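Local coordinates for exopolysaccharide biosynthesis protein (PDB 6TGF) that modifies the glycan biofilm of its bacterium, probably as a hydrolase, using a bacteriophage tailspike-like parallel beta-helix fold, at residues Q68-I73 and T102-L107; A76-R81 and S127-L132; P88-D93 and A121-P126; D174-T179 and V217-D222. All coordinates share one frame; numbering follows the deposited sequence.

Interaction 1: Q68-I73 and T102-L107; sequences QGKLWI and TQPITL
An antiparallel edge pair in the four-stranded sheet of the Head binding region joins Leu71 to Ile105 and Gly69 to Leu107, with strand 105-107 outermost. Each is a hydrogen-bonded pair, and Leu71 N reaches Ile105 O at 2.7 Å with an N-H...O angle of 164°. Beyond the strand, Gln103 carries the pairing on with its side-chain amide. Gln103 OE1 accepts from Ile73 N at 2.7 Å, and its NE2 donates a hydrogen to a lone pair of Ile73 O at 3.1 Å, the carbonyl oxygen lying almost in the amide plane. CG of Gln103 stands opposite the carbonyl carbon (chi1 -58°), and the extended chain beyond it brings the amide level with Ile73. A cis peptide precedes Pro104, whose CB lies over one indole face of Trp72, 3.7 Å from the five-membered ring centroid, a CH-pi contact. The aliphatic CD of Lys70 flanks Pro104 CG at 3.6 Å. On the other face, Leu71 CB meets Ile105 CB (4.0 Å) and Leu107 CD1 (3.9 Å), against Met130 and Leu132 of strand 129-134. The two-point amide grip fixes the rotation of the Gln103 amide and satisfies both polar groups of Ile73 where the strand pairing stops.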
loop_
_atom_site.group_PDB
_atom_site.type_symbol
_atom_site.label_atom_id
_atom_site.label_comp_id
_atom_site.label_asym_id
_atom_site.label_seq_id
_atom_site.Cartn_x
_atom_site.Cartn_y
_atom_site.Cartn_z
ATOM N N GLN B 68 30.669 -57.839 -19.156
ATOM C CA GLN B 68 31.772 -58.446 -19.948
ATOM C C GLN B 68 31.487 -58.195 -21.432
ATOM O O GLN B 68 30.326 -58.381 -21.845
ATOM C CB GLN B 68 31.890 -59.941 -19.654
ATOM C CG GLN B 68 32.579 -60.243 -18.331
ATOM C CD GLN B 68 32.380 -61.671 -17.890
ATOM O OE1 GLN B 68 33.303 -62.480 -17.910
ATOM N NE2 GLN B 68 31.161 -61.991 -17.489
ATOM N N GLY B 69 32.499 -57.780 -22.199
ATOM C CA GLY B 69 32.331 -57.454 -23.627
ATOM C C GLY B 69 33.610 -56.968 -24.282
ATOM O O GLY B 69 34.702 -57.299 -23.779
ATOM N N LYS B 70 33.465 -56.216 -25.377
ATOM C CA LYS B 70 34.570 -55.792 -26.278
ATOM C C LYS B 70 34.383 -54.323 -26.669
ATOM O O LYS B 70 33.269 -53.967 -27.096
ATOM C CB LYS B 70 34.600 -56.676 -27.528
ATOM C CG LYS B 70 34.551 -58.179 -27.274
ATOM C CD LYS B 70 35.563 -58.960 -28.081
ATOM C CE LYS B 70 35.150 -60.393 -28.339
ATOM N NZ LYS B 70 36.191 -61.124 -29.099
ATOM N N LEU B 71 35.444 -53.517 -26.541
ATOM C CA LEU B 71 35.465 -52.066 -26.875
ATOM C C LEU B 71 36.285 -51.851 -28.154
ATOM O O LEU B 71 37.402 -52.401 -28.244
ATOM C CB LEU B 71 36.056 -51.293 -25.690
ATOM C CG LEU B 71 36.215 -49.783 -25.880
ATOM C CD1 LEU B 71 34.866 -49.106 -26.069
ATOM C CD2 LEU B 71 36.957 -49.168 -24.705
ATOM N N TRP B 72 35.735 -51.082 -29.100
ATOM C CA TRP B 72 36.386 -50.674 -30.376
ATOM C C TRP B 72 36.544 -49.151 -30.398
ATOM O O TRP B 72 35.567 -48.455 -30.069
ATOM C CB TRP B 72 35.564 -51.148 -31.581
ATOM C CG TRP B 72 35.680 -52.604 -31.911
ATOM C CD1 TRP B 72 36.607 -53.193 -32.722
ATOM C CD2 TRP B 72 34.805 -53.658 -31.474
ATOM N NE1 TRP B 72 36.376 -54.539 -32.810
ATOM C CE2 TRP B 72 35.276 -54.854 -32.057
ATOM C CE3 TRP B 72 33.678 -53.709 -30.645
ATOM C CZ2 TRP B 72 34.663 -56.085 -31.828
ATOM C CZ3 TRP B 72 33.069 -54.925 -30.425
ATOM C CH2 TRP B 72 33.557 -56.096 -31.009
ATOM N N ILE B 73 37.729 -48.665 -30.776
ATOM C CA ILE B 73 38.017 -47.228 -31.066
ATOM C C ILE B 73 38.416 -47.136 -32.543
ATOM O O ILE B 73 39.520 -47.600 -32.883
ATOM C CB ILE B 73 39.118 -46.669 -30.140
ATOM C CG1 ILE B 73 38.950 -47.120 -28.685
ATOM C CG2 ILE B 73 39.199 -45.153 -30.257
ATOM C CD1 ILE B 73 37.696 -46.610 -28.013
ATOM N N THR B 102 46.068 -54.159 -28.675
ATOM C CA THR B 102 45.350 -54.813 -29.803
ATOM C C THR B 102 43.840 -54.722 -29.559
ATOM O O THR B 102 43.406 -55.037 -28.433
ATOM C CB THR B 102 45.784 -56.274 -29.973
ATOM O OG1 THR B 102 45.969 -56.835 -28.674
ATOM C CG2 THR B 102 47.055 -56.427 -30.779
ATOM N N GLN B 103 43.080 -54.313 -30.577
ATOM C CA GLN B 103 41.597 -54.222 -30.535
ATOM C C GLN B 103 41.007 -55.517 -31.090
ATOM O O GLN B 103 41.641 -56.187 -31.901
ATOM C CB GLN B 103 41.128 -52.997 -31.318
ATOM C CG GLN B 103 41.718 -51.693 -30.802
ATOM C CD GLN B 103 40.979 -50.488 -31.327
ATOM O OE1 GLN B 103 39.757 -50.398 -31.233
ATOM N NE2 GLN B 103 41.719 -49.545 -31.886
ATOM N N PRO B 104 39.783 -55.922 -30.675
ATOM C CA PRO B 104 38.983 -55.166 -29.711
ATOM C C PRO B 104 39.527 -55.248 -28.278
ATOM O O PRO B 104 40.155 -56.236 -27.949
ATOM C CB PRO B 104 37.609 -55.843 -29.779
ATOM C CG PRO B 104 37.918 -57.265 -30.188
ATOM C CD PRO B 104 39.109 -57.152 -31.117
ATOM N N ILE B 105 39.269 -54.211 -27.476
ATOM C CA ILE B 105 39.701 -54.118 -26.049
ATOM C C ILE B 105 38.688 -54.887 -25.194
ATOM O O ILE B 105 37.505 -54.500 -25.192
ATOM C CB ILE B 105 39.846 -52.650 -25.599
ATOM C CG1 ILE B 105 40.759 -51.863 -26.543
ATOM C CG2 ILE B 105 40.318 -52.574 -24.151
ATOM C CD1 ILE B 105 40.902 -50.400 -26.198
ATOM N N THR B 106 39.147 -55.935 -24.504
ATOM C CA THR B 106 38.328 -56.796 -23.611
ATOM C C THR B 106 38.003 -56.023 -22.329
ATOM O O THR B 106 38.951 -55.545 -21.678
ATOM C CB THR B 106 39.056 -58.110 -23.301
ATOM O OG1 THR B 106 39.351 -58.752 -24.542
ATOM C CG2 THR B 106 38.252 -59.046 -22.427
ATOM N N LEU B 107 36.715 -55.910 -21.989
ATOM C CA LEU B 107 36.223 -55.255 -20.747
ATOM C C LEU B 107 35.603 -56.310 -19.825
ATOM O O LEU B 107 34.742 -57.075 -20.295
ATOM C CB LEU B 107 35.198 -54.175 -21.105
ATOM C CG LEU B 107 35.675 -53.067 -22.046
ATOM C CD1 LEU B 107 34.636 -51.959 -22.126
ATOM C CD2 LEU B 107 37.016 -52.495 -21.610
#

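Interaction 2: A76-R81 and S127-L132; sequences AGSDAR and SHAMAL
The guanidinium of Arg81 has Ala131 CB at its edge, near its plane, and Asp79 OD2 over one face, 3.4 Å above the plane. That acidic oxygen is placed for charge attraction alone, since no N-H of the guanidinium points at it; a second anion, Glu133, forms a salt bridge with NE. The contact lays the loop between strands 69-74 and 89-92 across strand 129-134 of the four-stranded antiparallel sheet in the Head binding region. Asp79 also closes an Asx turn: its OD1 accepts a long bond from Arg81 N (3.3 Å), which arrives well above the carboxylate plane, 61° out of it. The turn probably helps hold the start of the arginine beside the strand. From there the Arg81 chain bends at chi3 (-59°), folding the guanidinium back beside Asp79 while the aliphatic CG rests on Ala131 CB at 3.4 Å. The methyl of Ala80 sits between the small side chains of the strand, 4.1 Å from Ala129 CB and 4.2 Å from Ala131 CB, with Trp72 packed alongside it. The His128 side chain leaves away from the loop and packs on Ile50 and Ile73; its ND1 bonds to Asn125 O. No direct hydrogen bond links the two segments; at the Ala76 end a water bridges them, accepting from Ala76 N at 2.9 Å and donating to Ser127 O at 2.7 Å.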
loop_
_atom_site.group_PDB
_atom_site.type_symbol
_atom_site.label_atom_id
_atom_site.label_comp_id
_atom_site.label_asym_id
_atom_site.label_seq_id
_atom_site.Cartn_x
_atom_site.Cartn_y
_atom_site.Cartn_z
ATOM N N ALA B 76 36.734 -41.651 -37.112
ATOM C CA ALA B 76 35.520 -40.803 -37.094
ATOM C C ALA B 76 34.791 -40.936 -38.437
ATOM O O ALA B 76 35.430 -40.693 -39.482
ATOM C CB ALA B 76 35.895 -39.371 -36.801
ATOM N N GLY B 77 33.515 -41.342 -38.399
ATOM C CA GLY B 77 32.625 -41.464 -39.570
ATOM C C GLY B 77 32.410 -42.906 -40.008
ATOM O O GLY B 77 31.799 -43.096 -41.079
ATOM N N SER B 78 32.874 -43.885 -39.222
ATOM C CA SER B 78 32.831 -45.337 -39.551
ATOM C C SER B 78 32.276 -46.144 -38.372
ATOM O O SER B 78 32.286 -45.626 -37.243
ATOM C CB SER B 78 34.199 -45.835 -39.936
ATOM O OG SER B 78 35.061 -45.879 -38.807
ATOM N N ASP B 79 31.811 -47.369 -38.638
ATOM C CA ASP B 79 31.573 -48.413 -37.605
ATOM C C ASP B 79 32.943 -48.963 -37.191
ATOM O O ASP B 79 33.603 -49.595 -38.040
ATOM C CB ASP B 79 30.637 -49.513 -38.117
ATOM C CG ASP B 79 30.343 -50.613 -37.107
ATOM O OD1 ASP B 79 30.800 -50.495 -35.953
ATOM O OD2 ASP B 79 29.655 -51.583 -37.482
ATOM N N ALA B 80 33.346 -48.727 -35.938
ATOM C CA ALA B 80 34.697 -49.015 -35.399
ATOM C C ALA B 80 34.969 -50.526 -35.360
ATOM O O ALA B 80 36.150 -50.899 -35.247
ATOM C CB ALA B 80 34.843 -48.402 -34.027
ATOM N N ARG B 81 33.925 -51.357 -35.443
ATOM C CA ARG B 81 34.015 -52.839 -35.334
ATOM C C ARG B 81 34.483 -53.448 -36.662
ATOM O O ARG B 81 35.102 -54.530 -36.624
ATOM C CB ARG B 81 32.661 -53.437 -34.942
ATOM C CG ARG B 81 32.038 -52.824 -33.696
ATOM C CD ARG B 81 30.958 -53.714 -33.113
ATOM N NE ARG B 81 29.896 -53.967 -34.079
ATOM C CZ ARG B 81 28.869 -53.156 -34.323
ATOM N NH1 ARG B 81 28.737 -52.015 -33.667
ATOM N NH2 ARG B 81 27.967 -53.495 -35.228
ATOM N N SER B 127 38.957 -37.191 -32.036
ATOM C CA SER B 127 38.027 -37.511 -33.150
ATOM C C SER B 127 38.121 -39.011 -33.451
ATOM O O SER B 127 39.138 -39.433 -34.034
ATOM C CB SER B 127 38.329 -36.676 -34.370
ATOM O OG SER B 127 37.303 -36.811 -35.340
ATOM N N HIS B 128 37.111 -39.786 -33.044
ATOM C CA HIS B 128 37.066 -41.263 -33.215
ATOM C C HIS B 128 35.622 -41.771 -33.164
ATOM O O HIS B 128 34.787 -41.139 -32.488
ATOM C CB HIS B 128 37.934 -41.954 -32.153
ATOM C CG HIS B 128 37.450 -41.767 -30.754
ATOM N ND1 HIS B 128 37.878 -40.723 -29.958
ATOM C CD2 HIS B 128 36.582 -42.483 -30.006
ATOM C CE1 HIS B 128 37.296 -40.802 -28.780
ATOM N NE2 HIS B 128 36.495 -41.874 -28.783
ATOM N N ALA B 129 35.356 -42.871 -33.873
ATOM C CA ALA B 129 34.169 -43.737 -33.698
ATOM C C ALA B 129 34.417 -44.648 -32.494
ATOM O O ALA B 129 35.590 -45.000 -32.256
ATOM C CB ALA B 129 33.920 -44.545 -34.946
ATOM N N MET B 130 33.359 -45.009 -31.765
ATOM C CA MET B 130 33.438 -45.918 -30.592
ATOM C C MET B 130 32.262 -46.899 -30.632
ATOM O O MET B 130 31.116 -46.446 -30.827
ATOM C CB MET B 130 33.412 -45.131 -29.278
ATOM C CG MET B 130 33.788 -45.964 -28.068
ATOM S SD MET B 130 33.537 -45.072 -26.515
ATOM C CE MET B 130 35.100 -44.206 -26.380
ATOM N N ALA B 131 32.552 -48.192 -30.458
ATOM C CA ALA B 131 31.570 -49.299 -30.460
ATOM C C ALA B 131 31.817 -50.199 -29.245
ATOM O O ALA B 131 32.984 -50.558 -28.998
ATOM C CB ALA B 131 31.674 -50.073 -31.751
ATOM N N LEU B 132 30.749 -50.533 -28.513
ATOM C CA LEU B 132 30.776 -51.470 -27.361
ATOM C C LEU B 132 29.784 -52.607 -27.620
ATOM O O LEU B 132 28.597 -52.312 -27.865
ATOM C CB LEU B 132 30.423 -50.706 -26.080
ATOM C CG LEU B 132 30.459 -51.521 -24.787
ATOM C CD1 LEU B 132 31.864 -52.014 -24.482
ATOM C CD2 LEU B 132 29.923 -50.703 -23.624
HETATM O O HOH W 1 39.370 -40.587 -36.456
#

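Interaction 3: P88-D93 and A121-P126; sequences PVFLRD and ALIANP
Phe90 and Ile123 form a hydrogen-bonded antiparallel pair deep in the five-stranded sheet of the Head binding region, where strands 89-92 and 121-124 are neighbours. Phe90 N donates to Ile123 O at 2.9 Å in a nearly straight bond (174°), and Ile123 N returns to Phe90 O at 2.8 Å. The tight part is the face of Phe90, Ala121 and Ile123, all buried, where Ile123 CD1 meets Arg92 CB at 3.6 Å. Openness on this face is confined to the Arg92 side chain. With CG placed opposite the backbone N (chi1 177°) and the chain bent at chi3, its guanidinium turns one face to Ala121 CB, which lies 3.4 Å above its plane. On the other face Leu91 and Leu122 cross obliquely, Leu91 CD1 meeting Leu122 CD2 at 4.0 Å, and Val89 CG1 touches Leu122 CB at 4.1 Å. Phe115 of helix 109-117 packs on both leucines; Leu122 is buried, Leu91 only partly. Main-chain bonds thus pair the strands, with apolar side chains on both faces and Arg92 finishing one end. Stacking a methyl on the guanidinium face uses a surface that makes no hydrogen bonds, so the packing need not cost the group its in-plane N-H donors.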
loop_
_atom_site.group_PDB
_atom_site.type_symbol
_atom_site.label_atom_id
_atom_site.label_comp_id
_atom_site.label_asym_id
_atom_site.label_seq_id
_atom_site.Cartn_x
_atom_site.Cartn_y
_atom_site.Cartn_z
ATOM N N PRO B 88 44.877 -46.535 -33.985
ATOM C CA PRO B 88 45.771 -46.909 -32.890
ATOM C C PRO B 88 45.307 -46.346 -31.537
ATOM O O PRO B 88 44.992 -45.169 -31.463
ATOM C CB PRO B 88 47.139 -46.336 -33.294
ATOM C CG PRO B 88 46.829 -45.271 -34.327
ATOM C CD PRO B 88 45.551 -45.716 -35.005
ATOM N N VAL B 89 45.254 -47.215 -30.522
ATOM C CA VAL B 89 44.950 -46.877 -29.099
ATOM C C VAL B 89 46.155 -47.298 -28.253
ATOM O O VAL B 89 46.636 -48.431 -28.444
ATOM C CB VAL B 89 43.662 -47.568 -28.611
ATOM C CG1 VAL B 89 43.256 -47.103 -27.221
ATOM C CG2 VAL B 89 42.513 -47.378 -29.584
ATOM N N PHE B 90 46.616 -46.418 -27.361
ATOM C CA PHE B 90 47.791 -46.638 -26.479
ATOM C C PHE B 90 47.329 -46.670 -25.017
ATOM O O PHE B 90 46.655 -45.719 -24.578
ATOM C CB PHE B 90 48.846 -45.557 -26.726
ATOM C CG PHE B 90 49.140 -45.317 -28.183
ATOM C CD1 PHE B 90 49.975 -46.166 -28.891
ATOM C CD2 PHE B 90 48.564 -44.252 -28.857
ATOM C CE1 PHE B 90 50.235 -45.949 -30.236
ATOM C CE2 PHE B 90 48.825 -44.036 -30.200
ATOM C CZ PHE B 90 49.661 -44.884 -30.887
ATOM N N LEU B 91 47.670 -47.748 -24.304
ATOM C CA LEU B 91 47.437 -47.895 -22.844
ATOM C C LEU B 91 48.623 -47.278 -22.098
ATOM O O LEU B 91 49.751 -47.776 -22.274
ATOM C CB LEU B 91 47.274 -49.378 -22.487
ATOM C CG LEU B 91 47.150 -49.687 -20.995
ATOM C CD1 LEU B 91 45.885 -49.084 -20.407
ATOM C CD2 LEU B 91 47.186 -51.184 -20.743
ATOM N N ARG B 92 48.367 -46.227 -21.313
ATOM C CA ARG B 92 49.348 -45.610 -20.381
ATOM C C ARG B 92 49.235 -46.308 -19.021
ATOM O O ARG B 92 48.097 -46.462 -18.541
ATOM C CB ARG B 92 49.088 -44.106 -20.254
ATOM C CG ARG B 92 49.991 -43.398 -19.256
ATOM C CD ARG B 92 49.639 -41.929 -19.147
ATOM N NE ARG B 92 48.504 -41.698 -18.262
ATOM C CZ ARG B 92 47.804 -40.569 -18.203
ATOM N NH1 ARG B 92 48.109 -39.552 -18.992
ATOM N NH2 ARG B 92 46.793 -40.463 -17.358
ATOM N N ASP B 93 50.366 -46.708 -18.431
ATOM C CA ASP B 93 50.417 -47.445 -17.137
ATOM C C ASP B 93 50.747 -46.464 -16.003
ATOM O O ASP B 93 50.921 -45.260 -16.288
ATOM C CB ASP B 93 51.390 -48.629 -17.205
ATOM C CG ASP B 93 52.864 -48.269 -17.322
ATOM O OD1 ASP B 93 53.209 -47.084 -17.126
ATOM O OD2 ASP B 93 53.659 -49.188 -17.603
ATOM N N ALA B 121 45.345 -44.938 -18.515
ATOM C CA ALA B 121 44.564 -44.149 -19.496
ATOM C C ALA B 121 44.681 -44.787 -20.883
ATOM O O ALA B 121 45.743 -45.371 -21.181
ATOM C CB ALA B 121 45.042 -42.718 -19.511
ATOM N N LEU B 122 43.619 -44.683 -21.685
ATOM C CA LEU B 122 43.615 -45.035 -23.129
ATOM C C LEU B 122 43.775 -43.743 -23.936
ATOM O O LEU B 122 42.828 -42.931 -23.932
ATOM C CB LEU B 122 42.309 -45.755 -23.480
ATOM C CG LEU B 122 42.101 -47.119 -22.820
ATOM C CD1 LEU B 122 40.754 -47.707 -23.210
ATOM C CD2 LEU B 122 43.220 -48.084 -23.180
ATOM N N ILE B 123 44.939 -43.551 -24.566
ATOM C CA ILE B 123 45.234 -42.387 -25.454
ATOM C C ILE B 123 44.898 -42.776 -26.898
ATOM O O ILE B 123 45.288 -43.884 -27.323
ATOM C CB ILE B 123 46.696 -41.911 -25.303
ATOM C CG1 ILE B 123 46.956 -41.304 -23.920
ATOM C CG2 ILE B 123 47.076 -40.938 -26.410
ATOM C CD1 ILE B 123 47.627 -42.242 -22.953
ATOM N N ALA B 124 44.199 -41.889 -27.613
ATOM C CA ALA B 124 43.844 -42.019 -29.046
ATOM C C ALA B 124 43.408 -40.652 -29.585
ATOM O O ALA B 124 43.422 -39.675 -28.808
ATOM C CB ALA B 124 42.760 -43.054 -29.218
ATOM N N ASN B 125 43.046 -40.590 -30.868
ATOM C CA ASN B 125 42.522 -39.369 -31.538
ATOM C C ASN B 125 41.233 -38.951 -30.836
ATOM O O ASN B 125 40.322 -39.765 -30.707
ATOM C CB ASN B 125 42.296 -39.611 -33.034
ATOM C CG ASN B 125 42.090 -38.340 -33.830
ATOM O OD1 ASN B 125 41.538 -37.362 -33.330
ATOM N ND2 ASN B 125 42.518 -38.351 -35.082
ATOM N N PRO B 126 41.111 -37.694 -30.344
ATOM C CA PRO B 126 39.857 -37.220 -29.755
ATOM C C PRO B 126 38.684 -37.363 -30.739
ATOM O O PRO B 126 37.580 -37.622 -30.297
ATOM C CB PRO B 126 40.124 -35.746 -29.404
ATOM C CG PRO B 126 41.366 -35.378 -30.192
ATOM C CD PRO B 126 42.158 -36.662 -30.311
#

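Interaction 4: D174-T179 and V217-D222; sequences DDLRKT and VIFSGD. With EDO (1,2-ethanediol), chain C.
Arg177 approaches Phe219 at the rim of the ring instead of stacking over it: NE lies in the ring plane at its edge, and Arg177 NH2 comes to 3.8 Å from Phe219 CD1. The guanidinium and ring planes are 49° apart. This is the seam between helix 173-176, with the type I turn Leu176 to Thr179, and strand 218-221, the outermost strand of a five-stranded mixed sheet. Extended from CG to NE, Arg177 passes CG within 3.5 Å of Ser220 O, while NE makes a salt bridge with Asp213, which also accepts from Ser220 N. Leu176 crosses Phe219 at about a right angle, its CD2 3.9 Å from Phe219 CB, and Trp226 of the neighbouring strand packs on the leucine. No direct N-H...O bond spans the segments. Gly221 CA makes a CA-H...O contact with Arg177 O at 3.3 Å, and a water donates to Arg177 O and accepts from Asp222 N. An ethanediol, probably from the crystallisation liquor, donates through O1 to Asp174 OD2. Just before the turn, Asp175 O takes two hydrogens from opposite faces of its plane, from Lys178 N at 3.2 Å and Thr179 OG1 at 2.7 Å.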
loop_
_atom_site.group_PDB
_atom_site.type_symbol
_atom_site.label_atom_id
_atom_site.label_comp_id
_atom_site.label_asym_id
_atom_site.label_seq_id
_atom_site.Cartn_x
_atom_site.Cartn_y
_atom_site.Cartn_z
ATOM N N ASP B 174 34.621 -31.555 -8.574
ATOM C CA ASP B 174 36.062 -31.929 -8.584
ATOM C C ASP B 174 36.241 -33.172 -9.466
ATOM O O ASP B 174 37.128 -33.153 -10.344
ATOM C CB ASP B 174 36.589 -32.179 -7.167
ATOM C CG ASP B 174 36.815 -30.923 -6.339
ATOM O OD1 ASP B 174 36.648 -29.812 -6.881
ATOM O OD2 ASP B 174 37.152 -31.068 -5.147
ATOM N N ASP B 175 35.408 -34.196 -9.249
ATOM C CA ASP B 175 35.428 -35.478 -10.003
ATOM C C ASP B 175 34.820 -35.269 -11.397
ATOM O O ASP B 175 35.301 -35.922 -12.347
ATOM C CB ASP B 175 34.715 -36.585 -9.223
ATOM C CG ASP B 175 35.467 -37.023 -7.976
ATOM O OD1 ASP B 175 36.625 -37.462 -8.115
ATOM O OD2 ASP B 175 34.895 -36.905 -6.874
ATOM N N LEU B 176 33.811 -34.397 -11.518
ATOM C CA LEU B 176 33.125 -34.078 -12.803
ATOM C C LEU B 176 34.112 -33.418 -13.774
ATOM O O LEU B 176 34.079 -33.770 -14.970
ATOM C CB LEU B 176 31.928 -33.160 -12.538
ATOM C CG LEU B 176 31.046 -32.855 -13.749
ATOM C CD1 LEU B 176 30.344 -34.109 -14.244
ATOM C CD2 LEU B 176 30.030 -31.773 -13.421
ATOM N N ARG B 177 34.953 -32.504 -13.278
ATOM C CA ARG B 177 35.953 -31.753 -14.087
ATOM C C ARG B 177 37.077 -32.688 -14.553
ATOM O O ARG B 177 37.835 -32.279 -15.453
ATOM C CB ARG B 177 36.531 -30.587 -13.280
ATOM C CG ARG B 177 35.590 -29.400 -13.138
ATOM C CD ARG B 177 36.023 -28.479 -12.017
ATOM N NE ARG B 177 35.204 -27.279 -11.925
ATOM C CZ ARG B 177 35.203 -26.439 -10.893
ATOM N NH1 ARG B 177 35.979 -26.660 -9.843
ATOM N NH2 ARG B 177 34.419 -25.377 -10.907
ATOM N N LYS B 178 37.188 -33.880 -13.957
ATOM C CA LYS B 178 38.240 -34.890 -14.265
ATOM C C LYS B 178 37.671 -36.019 -15.138
ATOM O O LYS B 178 38.478 -36.819 -15.648
ATOM C CB LYS B 178 38.819 -35.451 -12.964
ATOM C CG LYS B 178 39.753 -34.505 -12.222
ATOM C CD LYS B 178 40.030 -34.924 -10.795
ATOM C CE LYS B 178 41.247 -34.244 -10.210
ATOM N NZ LYS B 178 41.536 -34.717 -8.835
ATOM N N THR B 179 36.346 -36.085 -15.304
ATOM C CA THR B 179 35.641 -37.149 -16.068
ATOM C C THR B 179 35.362 -36.661 -17.493
ATOM O O THR B 179 34.454 -35.831 -17.656
ATOM C CB THR B 179 34.333 -37.558 -15.376
ATOM O OG1 THR B 179 34.637 -37.955 -14.038
ATOM C CG2 THR B 179 33.615 -38.679 -16.096
ATOM N N VAL B 217 26.829 -23.698 -13.898
ATOM C CA VAL B 217 26.080 -24.279 -15.051
ATOM C C VAL B 217 27.057 -25.043 -15.960
ATOM O O VAL B 217 26.665 -26.116 -16.461
ATOM C CB VAL B 217 25.310 -23.181 -15.809
ATOM C CG1 VAL B 217 24.534 -23.737 -16.994
ATOM C CG2 VAL B 217 24.378 -22.415 -14.879
ATOM N N ILE B 218 28.271 -24.516 -16.157
ATOM C CA ILE B 218 29.356 -25.133 -16.983
ATOM C C ILE B 218 30.519 -25.524 -16.061
ATOM O O ILE B 218 31.086 -24.620 -15.417
ATOM C CB ILE B 218 29.822 -24.169 -18.095
ATOM C CG1 ILE B 218 28.676 -23.749 -19.021
ATOM C CG2 ILE B 218 30.990 -24.761 -18.873
ATOM C CD1 ILE B 218 28.147 -24.853 -19.906
ATOM N N PHE B 219 30.851 -26.819 -16.014
ATOM C CA PHE B 219 32.062 -27.379 -15.355
ATOM C C PHE B 219 32.937 -28.034 -16.427
ATOM O O PHE B 219 32.507 -29.052 -17.006
ATOM C CB PHE B 219 31.675 -28.378 -14.263
ATOM C CG PHE B 219 30.765 -27.815 -13.202
ATOM C CD1 PHE B 219 31.283 -27.172 -12.089
ATOM C CD2 PHE B 219 29.389 -27.918 -13.326
ATOM C CE1 PHE B 219 30.441 -26.649 -11.120
ATOM C CE2 PHE B 219 28.548 -27.396 -12.356
ATOM C CZ PHE B 219 29.076 -26.763 -11.254
ATOM N N SER B 220 34.116 -27.460 -16.687
ATOM C CA SER B 220 35.011 -27.829 -17.814
ATOM C C SER B 220 36.297 -28.486 -17.302
ATOM O O SER B 220 36.744 -28.147 -16.185
ATOM C CB SER B 220 35.314 -26.635 -18.679
ATOM O OG SER B 220 35.811 -25.559 -17.902
ATOM N N GLY B 221 36.850 -29.400 -18.105
ATOM C CA GLY B 221 38.166 -30.032 -17.902
ATOM C C GLY B 221 39.074 -29.768 -19.087
ATOM O O GLY B 221 38.865 -28.746 -19.769
ATOM N N ASP B 222 40.034 -30.663 -19.337
ATOM C CA ASP B 222 41.039 -30.529 -20.424
ATOM C C ASP B 222 40.419 -31.046 -21.729
ATOM O O ASP B 222 40.518 -32.258 -21.993
ATOM C CB ASP B 222 42.340 -31.251 -20.059
ATOM C CG ASP B 222 43.568 -30.741 -20.796
ATOM O OD1 ASP B 222 43.407 -29.904 -21.709
ATOM O OD2 ASP B 222 44.681 -31.181 -20.444
HETATM C C1 EDO C . 35.158 -29.978 -1.800
HETATM O O1 EDO C . 35.489 -29.514 -3.096
HETATM C C2 EDO C . 35.786 -29.190 -0.711
HETATM O O2 EDO C . 36.048 -27.841 -1.057
HETATM O O HOH W 2 40.355 -32.114 -16.821
#

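Overall arrangement
Interactions 1, 2 and 3 form one compact unit near the N-terminus, within the Head binding region. Interactions 1 and 2 have centres about 12 Å apart and share a sheet: Trp72 N probably bonds to Ala131 O (2.8 Å), and the same indole packs on Ala80 and Arg81. Interaction 3 lies in a second sheet, its centre about 13 Å from that of interaction 1, the two meeting where Val89 CG2 touches Ile73 CB (3.5 Å). It is nested inside the loop closed by interaction 2 and adjoins it at residues 126-127. Interaction 4 follows in the chain without touching the others; its nearest atoms are about 8 Å from interaction 3, on the way to the beta-helix.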